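Local coordinates for protein spondin-1 (Homo sapiens, PDB 2ZOU) that is a secreted extracellular-matrix glycoprotein, also called F-spondin, that probably takes part in cell adhesion and carries a beta-sandwich reeler domain, at residues 54-59 and 104-109; 58-63 and 75-80; 86-89 and 93-96. All coordinates share one frame; numbering follows the deposited sequence. Where two conformers were deposited one is given.

How the interactions relate
Interactions 1 and 2 are the same kind of event: side chains meeting in the buried core between the two sheets of the sandwich. Both start from strand 55-62, share Leu-58, and end on neighbouring strands of the facing sheet, 105-111 and 76-79; neither has a hydrogen bond across it. Interaction 3 works within a sheet. It pairs 86-89 with 93-96 by backbone hydrogen bonds at the edge, where burial is only partial. Strand 95-97 then lies beside strand 55-62, with Leu-58 N 2.8 Å from Val-95 O, so the hairpin joins the sheet that supplies one side of interactions 1 and 2. Apolar packing dominates inside, polar backbone pairing at the edge of the sheet.

Interaction 1 (54-59 and 104-109); sequences RGFTLI and TRIQVF. With EDO (1,2-ethanediol), chain D.
Ile-106 packs on Phe-56 across the core of the reeler beta-sandwich, strand 105-111 coming from one sheet and strand 55-62 from the other. The CA atoms of Phe-56 and Ile-106 are 9.3 Å apart, a gap bridged by side chains without any hydrogen bond. Ile-106 lies over one face of the ring in the Phe-56 conformer given, a CH-pi contact with its CG1 4.0 Å from the Phe-56 ring centroid and shifted toward the rim. Its chi1 of 62° puts CG1 over the ring and chi2 of 86° lays CD1 along it, with Ile-106 CD1 3.8 Å from Phe-56 CZ. Leu-45 and Thr-85 pack against both residues.

Gln-107 turns away from the core. Its OE1 accepts a bond from Arg-105 NH2 at 2.9 Å, the donor standing above the carbonyl plane, and Arg-42 donates to the same oxygen. Thr-57 on the facing strand also stays clear of this contact: its OG1 shares a hydrogen bond with O2 of an ethanediol, probably from the crystallisation liquor, 2.7 Å away.

Val-108 points back inward. It meets Leu-58 tip to tip, with CG1 of one Val-108 conformer 3.6 Å from Leu-58 CD2.

Interaction 2 (58-63 and 75-80); sequences LIALRE and GTFQII
This is apolar packing between the two sheets of the sandwich, made almost entirely by one ring: Phe-77 reaches from strand 76-79, an edge strand of the four-stranded sheet, to Leu-58, Ile-59 and Ala-60 on strand 55-62. The two short strand segments run nearly antiparallel, at 162°, with their axes 8.6 Å apart at closest approach. That is too far for strand pairing, and no hydrogen bond crosses between them.

Phe-77 has CG anti to its carbonyl carbon (chi1 -69°), which carries the ring inward with CZ and its two neighbouring atoms leading. The ring meets the 59-60 peptide edge-on: Ile-59 C and Ala-60 N lie near the ring plane, the first 3.8 Å from Phe-77 CZ and the second 3.8 Å from Phe-77 CE2. Beside that peptide, the methyl of Ala-60 closes on the same end of the ring, its CB 3.8 Å from Phe-77 CZ. Leu-58 crosses the ring obliquely, bringing CD2 to 3.9 Å from Phe-77 CE1, with its CG close behind.

Other strands complete the surroundings of the ring. Trp-110 of strand 105-111 meets Phe-77 with the ring planes at about 55°, while Phe-87 of strand 85-88 and Val-95 of strand 95-97 also pack on it. Ala-60, for its part, touches Val-120 and Leu-122 of the adjacent strand 120-127.

Interaction 3 (86-89 and 93-96); sequences QFMS and VAVT
Gln-86 and Thr-96 form an antiparallel hydrogen-bonded pair in the beta hairpin of strands 85-88 and 95-97, whose connecting loop carries Cys-91, disulfide-bonded to Cys-7. Both of their backbone bonds are made: Gln-86 N donates to Thr-96 O at 2.9 Å, and Thr-96 N returns a bond to Gln-86 O at 2.8 Å. Toward the loop a third bond follows, Met-88 N to Ala-94 O at 2.9 Å, and it is nearly straight, with an N-H...O angle of 166°. Two of these acceptors also receive a CA-H: Ala-94 O lies 3.3 Å from Phe-87 CA, and Gln-86 O faces Val-95 CA. Val-95 itself bonds through its backbone to Leu-58, while in the conformer given Thr-96 OG1 donates to Phe-56 O. Gln-86 NE2 makes a weak bond to Phe-87 O.

Between the bonded rows, Phe-87 and Val-95 are a non-hydrogen-bonded pair. With CG turned to the backbone-N side (chi1 -68°), the Phe-87 ring slants past Val-95, its CE1 4.0 Å from Val-95 CG2; Phe-77 and Ile-79 also pack on Phe-87. Cutting Phe-87 back to an alanine is likely to leave Val-95 CG2 without its aromatic neighbour and to open a gap beside Phe-77 and Ile-79. Met-88, meanwhile, brings its CG to 3.8 Å from Ala-94 CB.

The chemistry thus has three tasks: backbone bonds fix the register of the edge strand 85-88, the Val-95 backbone and the Thr-96 hydroxyl join the hairpin to strand 55-62, and Phe-87 and Val-95 carry its apolar contact with the sandwich interior, at Phe-77.

Interaction 1 (54-59 and 104-109)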
loop_
_atom_site.group_PDB
_atom_site.type_symbol
_atom_site.label_atom_id
_atom_site.label_comp_id
_atom_site.label_asym_id
_atom_site.label_seq_id
_atom_site.Cartn_x
_atom_site.Cartn_y
_atom_site.Cartn_z
ATOM N N ARG A 54 2.929 -12.414 7.761
ATOM C CA ARG A 54 3.532 -13.425 6.893
ATOM C C ARG A 54 3.239 -13.115 5.430
ATOM O O ARG A 54 3.866 -13.674 4.531
ATOM C CB ARG A 54 3.029 -14.815 7.278
ATOM C CG ARG A 54 3.605 -15.310 8.593
ATOM C CD ARG A 54 3.164 -16.736 8.927
ATOM N NE ARG A 54 1.713 -16.841 9.091
ATOM C CZ ARG A 54 0.893 -17.457 8.242
ATOM N NH1 ARG A 54 1.361 -18.077 7.155
ATOM N NH2 ARG A 54 -0.407 -17.472 8.491
ATOM N N GLY A 55 2.288 -12.225 5.197
ATOM C CA GLY A 55 1.915 -11.802 3.856
ATOM C C GLY A 55 1.214 -10.459 3.879
ATOM O O GLY A 55 0.669 -10.029 4.904
ATOM N N PHE A 56 1.229 -9.774 2.747
ATOM C CA PHE A 56 0.590 -8.463 2.631
ATOM C C PHE A 56 0.250 -8.175 1.181
ATOM O O PHE A 56 0.816 -8.790 0.260
ATOM C CB PHE A 56 1.481 -7.344 3.198
ATOM C CG PHE A 56 2.603 -6.952 2.276
ATOM C CD1 PHE A 56 2.450 -5.915 1.362
ATOM C CD2 PHE A 56 3.794 -7.674 2.273
ATOM C CE1 PHE A 56 3.482 -5.592 0.487
ATOM C CE2 PHE A 56 4.831 -7.360 1.415
ATOM C CZ PHE A 56 4.684 -6.322 0.513
ATOM N N THR A 57 -0.671 -7.236 0.994
ATOM C CA THR A 57 -0.963 -6.680 -0.316
ATOM C C THR A 57 -1.056 -5.178 -0.169
ATOM O O THR A 57 -1.698 -4.684 0.750
ATOM C CB THR A 57 -2.294 -7.193 -0.872
ATOM O OG1 THR A 57 -2.297 -8.625 -0.863
ATOM C CG2 THR A 57 -2.480 -6.707 -2.307
ATOM N N LEU A 58 -0.438 -4.462 -1.094
ATOM C CA LEU A 58 -0.381 -3.021 -1.053
ATOM C C LEU A 58 -0.760 -2.435 -2.414
ATOM O O LEU A 58 -0.189 -2.838 -3.435
ATOM C CB LEU A 58 1.034 -2.583 -0.647
ATOM C CG LEU A 58 1.393 -1.113 -0.824
ATOM C CD1 LEU A 58 0.534 -0.247 0.061
ATOM C CD2 LEU A 58 2.862 -0.868 -0.553
ATOM N N ILE A 59 -1.714 -1.492 -2.416
ATOM C CA ILE A 59 -2.169 -0.825 -3.656
ATOM C C ILE A 59 -2.284 0.682 -3.468
ATOM O O ILE A 59 -2.259 1.180 -2.343
ATOM C CB ILE A 59 -3.512 -1.422 -4.175
ATOM C CG1 ILE A 59 -4.609 -1.266 -3.117
ATOM C CG2 ILE A 59 -3.301 -2.877 -4.592
ATOM C CD1 ILE A 59 -5.974 -1.780 -3.568
ATOM N N THR A 104 8.316 -7.837 10.106
ATOM C CA THR A 104 7.776 -6.757 10.923
ATOM C C THR A 104 7.760 -5.416 10.173
ATOM O O THR A 104 7.144 -4.461 10.629
ATOM C CB THR A 104 8.552 -6.578 12.231
ATOM O OG1 THR A 104 9.932 -6.328 11.924
ATOM C CG2 THR A 104 8.426 -7.832 13.108
ATOM N N ARG A 105 8.439 -5.373 9.027
ATOM C CA ARG A 105 8.464 -4.161 8.208
ATOM C C ARG A 105 8.784 -4.516 6.774
ATOM O O ARG A 105 9.664 -5.331 6.520
ATOM C CB ARG A 105 9.515 -3.161 8.733
ATOM C CG ARG A 105 9.647 -1.861 7.903
ATOM C CD ARG A 105 10.694 -0.906 8.490
ATOM N NE ARG A 105 10.825 0.352 7.734
ATOM C CZ ARG A 105 11.627 0.511 6.686
ATOM N NH1 ARG A 105 12.357 -0.511 6.260
ATOM N NH2 ARG A 105 11.707 1.689 6.057
ATOM N N ILE A 106 8.058 -3.899 5.850
ATOM C CA ILE A 106 8.499 -3.843 4.450
ATOM C C ILE A 106 8.451 -2.402 3.958
ATOM O O ILE A 106 7.782 -1.546 4.562
ATOM C CB ILE A 106 7.685 -4.783 3.502
ATOM C CG1 ILE A 106 6.201 -4.407 3.452
ATOM C CG2 ILE A 106 7.934 -6.260 3.872
ATOM C CD1 ILE A 106 5.877 -3.324 2.430
ATOM N N GLN A 107 9.156 -2.135 2.866
ATOM C CA GLN A 107 9.201 -0.784 2.295
ATOM C C GLN A 107 9.243 -0.881 0.785
ATOM O O GLN A 107 9.785 -1.843 0.237
ATOM C CB GLN A 107 10.458 -0.047 2.765
ATOM C CG GLN A 107 11.724 -0.840 2.503
ATOM C CD GLN A 107 12.990 -0.151 2.948
ATOM O OE1 GLN A 107 12.971 0.932 3.534
ATOM N NE2 GLN A 107 14.114 -0.796 2.677
ATOM N N VAL A 108 8.659 0.115 0.134
ATOM C CA VAL A 108 8.648 0.207 -1.328
ATOM C C VAL A 108 8.634 1.689 -1.686
ATOM O O VAL A 108 8.230 2.506 -0.863
ATOM C CB VAL A 108 7.415 -0.527 -1.890
ATOM C CG1 VAL A 108 6.105 0.232 -1.564
ATOM C CG2 VAL A 108 7.582 -0.836 -3.378
ATOM N N PHE A 109 9.085 2.047 -2.882
ATOM C CA PHE A 109 8.842 3.399 -3.359
ATOM C C PHE A 109 7.501 3.465 -4.063
ATOM O O PHE A 109 7.099 2.516 -4.741
ATOM C CB PHE A 109 9.920 3.848 -4.343
ATOM C CG PHE A 109 11.247 4.144 -3.709
ATOM C CD1 PHE A 109 11.355 5.127 -2.716
ATOM C CD2 PHE A 109 12.398 3.456 -4.111
ATOM C CE1 PHE A 109 12.584 5.403 -2.124
ATOM C CE2 PHE A 109 13.637 3.751 -3.522
ATOM C CZ PHE A 109 13.711 4.718 -2.530
HETATM C C1 EDO D . -4.057 -10.922 2.840
HETATM O O1 EDO D . -5.006 -10.076 2.180
HETATM C C2 EDO D . -2.665 -10.318 2.710
HETATM O O2 EDO D . -2.333 -10.143 1.324
#

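Interaction 2 (58-63 and 75-80)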
loop_
_atom_site.group_PDB
_atom_site.type_symbol
_atom_site.label_atom_id
_atom_site.label_comp_id
_atom_site.label_asym_id
_atom_site.label_seq_id
_atom_site.Cartn_x
_atom_site.Cartn_y
_atom_site.Cartn_z
ATOM N N LEU A 58 -0.438 -4.462 -1.094
ATOM C CA LEU A 58 -0.381 -3.021 -1.053
ATOM C C LEU A 58 -0.760 -2.435 -2.414
ATOM O O LEU A 58 -0.189 -2.838 -3.435
ATOM C CB LEU A 58 1.034 -2.583 -0.647
ATOM C CG LEU A 58 1.393 -1.113 -0.824
ATOM C CD1 LEU A 58 0.534 -0.247 0.061
ATOM C CD2 LEU A 58 2.862 -0.868 -0.553
ATOM N N ILE A 59 -1.714 -1.492 -2.416
ATOM C CA ILE A 59 -2.169 -0.825 -3.656
ATOM C C ILE A 59 -2.284 0.682 -3.468
ATOM O O ILE A 59 -2.259 1.180 -2.343
ATOM C CB ILE A 59 -3.512 -1.422 -4.175
ATOM C CG1 ILE A 59 -4.609 -1.266 -3.117
ATOM C CG2 ILE A 59 -3.301 -2.877 -4.592
ATOM C CD1 ILE A 59 -5.974 -1.780 -3.568
ATOM N N ALA A 60 -2.362 1.407 -4.585
ATOM C CA ALA A 60 -2.606 2.845 -4.574
ATOM C C ALA A 60 -3.739 3.123 -5.552
ATOM O O ALA A 60 -3.588 2.855 -6.743
ATOM C CB ALA A 60 -1.358 3.586 -5.004
ATOM N N LEU A 61 -4.851 3.654 -5.049
ATOM C CA LEU A 61 -6.070 3.845 -5.848
ATOM C C LEU A 61 -6.467 5.294 -5.912
ATOM O O LEU A 61 -6.368 6.018 -4.922
ATOM C CB LEU A 61 -7.232 3.072 -5.230
ATOM C CG LEU A 61 -7.088 1.555 -5.145
ATOM C CD1 LEU A 61 -8.367 0.944 -4.556
ATOM C CD2 LEU A 61 -6.798 0.964 -6.529
ATOM N N ARG A 62 -6.985 5.725 -7.062
ATOM C CA ARG A 62 -7.698 6.976 -7.096
ATOM C C ARG A 62 -8.841 6.851 -6.101
ATOM O O ARG A 62 -9.480 5.794 -6.019
ATOM C CB ARG A 62 -8.241 7.213 -8.506
ATOM C CG ARG A 62 -7.131 7.451 -9.526
ATOM C CD ARG A 62 -7.720 8.013 -10.803
ATOM N NE ARG A 62 -6.735 8.095 -11.875
ATOM C CZ ARG A 62 -6.768 9.010 -12.842
ATOM N NH1 ARG A 62 -7.719 9.936 -12.855
ATOM N NH2 ARG A 62 -5.840 9.011 -13.788
ATOM N N GLU A 63 -9.102 7.909 -5.345
ATOM C CA GLU A 63 -10.205 7.878 -4.377
ATOM C C GLU A 63 -11.556 7.511 -5.002
ATOM O O GLU A 63 -11.856 7.893 -6.140
ATOM C CB GLU A 63 -10.326 9.203 -3.630
ATOM C CG GLU A 63 -11.057 9.045 -2.294
ATOM C CD GLU A 63 -11.080 10.310 -1.452
ATOM O OE1 GLU A 63 -10.768 11.399 -1.991
ATOM O OE2 GLU A 63 -11.424 10.200 -0.250
ATOM N N GLY A 75 -0.180 6.153 -9.790
ATOM C CA GLY A 75 1.259 6.187 -9.534
ATOM C C GLY A 75 1.929 4.887 -9.924
ATOM O O GLY A 75 1.299 4.011 -10.530
ATOM N N THR A 76 3.198 4.766 -9.545
ATOM C CA THR A 76 4.040 3.640 -9.910
ATOM C C THR A 76 4.811 3.190 -8.671
ATOM O O THR A 76 5.563 3.962 -8.074
ATOM C CB THR A 76 5.062 4.063 -11.001
ATOM O OG1 THR A 76 4.356 4.316 -12.207
ATOM C CG2 THR A 76 6.131 2.980 -11.263
ATOM N N PHE A 77 4.615 1.944 -8.268
ATOM C CA PHE A 77 5.474 1.366 -7.256
ATOM C C PHE A 77 6.812 0.933 -7.840
ATOM O O PHE A 77 6.898 0.510 -8.997
ATOM C CB PHE A 77 4.812 0.180 -6.579
ATOM C CG PHE A 77 3.654 0.549 -5.714
ATOM C CD1 PHE A 77 3.845 1.132 -4.456
ATOM C CD2 PHE A 77 2.357 0.280 -6.138
ATOM C CE1 PHE A 77 2.753 1.455 -3.634
ATOM C CE2 PHE A 77 1.263 0.601 -5.328
ATOM C CZ PHE A 77 1.451 1.183 -4.084
ATOM N N GLN A 78 7.853 1.028 -7.017
ATOM C CA GLN A 78 9.179 0.540 -7.359
ATOM C C GLN A 78 9.748 -0.297 -6.214
ATOM O O GLN A 78 9.808 0.164 -5.074
ATOM C CB GLN A 78 10.114 1.694 -7.685
ATOM C CG GLN A 78 11.503 1.225 -8.119
ATOM C CD GLN A 78 12.445 2.357 -8.425
ATOM O OE1 GLN A 78 12.188 3.503 -8.083
ATOM N NE2 GLN A 78 13.553 2.037 -9.075
ATOM N N ILE A 79 10.139 -1.527 -6.517
ATOM C CA ILE A 79 10.660 -2.447 -5.525
ATOM C C ILE A 79 12.010 -1.943 -5.005
ATOM O O ILE A 79 12.876 -1.519 -5.772
ATOM C CB ILE A 79 10.803 -3.879 -6.122
ATOM C CG1 ILE A 79 9.438 -4.404 -6.597
ATOM C CG2 ILE A 79 11.494 -4.847 -5.148
ATOM C CD1 ILE A 79 8.376 -4.564 -5.516
ATOM N N ILE A 80 12.158 -1.964 -3.686
ATOM C CA ILE A 80 13.438 -1.680 -3.041
ATOM C C ILE A 80 14.159 -2.982 -2.662
ATOM O O ILE A 80 15.338 -3.170 -2.982
ATOM C CB ILE A 80 13.217 -0.797 -1.782
ATOM C CG1 ILE A 80 12.597 0.542 -2.171
ATOM C CG2 ILE A 80 14.531 -0.597 -0.996
ATOM C CD1 ILE A 80 12.142 1.388 -0.988
#

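Interaction 3 (86-89 and 93-96)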
loop_
_atom_site.group_PDB
_atom_site.type_symbol
_atom_site.label_atom_id
_atom_site.label_comp_id
_atom_site.label_asym_id
_atom_site.label_seq_id
_atom_site.Cartn_x
_atom_site.Cartn_y
_atom_site.Cartn_z
ATOM N N GLN A 86 7.439 -8.292 -4.161
ATOM C CA GLN A 86 7.310 -8.439 -5.619
ATOM C C GLN A 86 5.944 -7.954 -6.051
ATOM O O GLN A 86 5.074 -7.726 -5.211
ATOM C CB GLN A 86 7.483 -9.903 -6.035
ATOM C CG GLN A 86 6.357 -10.815 -5.547
ATOM C CD GLN A 86 6.498 -12.227 -6.076
ATOM O OE1 GLN A 86 7.515 -12.880 -5.860
ATOM N NE2 GLN A 86 5.487 -12.698 -6.795
ATOM N N PHE A 87 5.742 -7.788 -7.351
ATOM C CA PHE A 87 4.403 -7.525 -7.863
ATOM C C PHE A 87 3.590 -8.809 -7.956
ATOM O O PHE A 87 4.131 -9.867 -8.281
ATOM C CB PHE A 87 4.465 -6.793 -9.205
ATOM C CG PHE A 87 4.986 -5.398 -9.083
ATOM C CD1 PHE A 87 4.153 -4.384 -8.617
ATOM C CD2 PHE A 87 6.310 -5.103 -9.388
ATOM C CE1 PHE A 87 4.620 -3.092 -8.467
ATOM C CE2 PHE A 87 6.798 -3.794 -9.236
ATOM C CZ PHE A 87 5.947 -2.795 -8.768
ATOM N N MET A 88 2.294 -8.695 -7.666
ATOM C CA MET A 88 1.342 -9.810 -7.743
ATOM C C MET A 88 1.280 -10.388 -9.159
ATOM O O MET A 88 1.109 -9.636 -10.110
ATOM C CB MET A 88 -0.061 -9.319 -7.389
ATOM C CG MET A 88 -0.432 -9.282 -5.943
ATOM S SD MET A 88 -2.198 -9.653 -5.775
ATOM C CE MET A 88 -2.098 -11.429 -5.770
ATOM N N SER A 89 1.384 -11.712 -9.280
ATOM C CA SER A 89 1.322 -12.406 -10.578
ATOM C C SER A 89 0.034 -12.095 -11.348
ATOM O O SER A 89 0.059 -11.915 -12.569
ATOM C CB SER A 89 1.460 -13.927 -10.391
ATOM O OG SER A 89 2.715 -14.261 -9.813
ATOM N N VAL A 93 -0.272 -4.411 -10.608
ATOM C CA VAL A 93 -0.250 -3.086 -9.988
ATOM C C VAL A 93 -0.209 -3.164 -8.454
ATOM O O VAL A 93 -0.119 -2.137 -7.792
ATOM C CB VAL A 93 -1.476 -2.226 -10.445
ATOM C CG1 VAL A 93 -1.272 -1.735 -11.892
ATOM C CG2 VAL A 93 -2.797 -2.985 -10.287
ATOM N N ALA A 94 -0.275 -4.381 -7.912
ATOM C CA ALA A 94 -0.241 -4.609 -6.467
ATOM C C ALA A 94 1.119 -5.151 -6.017
ATOM O O ALA A 94 1.718 -5.995 -6.700
ATOM C CB ALA A 94 -1.362 -5.575 -6.058
ATOM N N VAL A 95 1.601 -4.643 -4.877
ATOM C CA VAL A 95 2.818 -5.152 -4.239
ATOM C C VAL A 95 2.439 -6.220 -3.214
ATOM O O VAL A 95 1.466 -6.066 -2.475
ATOM C CB VAL A 95 3.637 -4.002 -3.549
ATOM C CG1 VAL A 95 4.953 -4.532 -3.033
ATOM C CG2 VAL A 95 3.909 -2.866 -4.545
ATOM N N THR A 96 3.206 -7.298 -3.155
ATOM C CA THR A 96 2.936 -8.393 -2.228
ATOM C C THR A 96 4.271 -8.998 -1.738
ATOM O O THR A 96 5.339 -8.563 -2.181
ATOM C CB THR A 96 1.995 -9.447 -2.869
ATOM O OG1 THR A 96 1.485 -10.331 -1.868
ATOM C CG2 THR A 96 2.716 -10.246 -3.962
#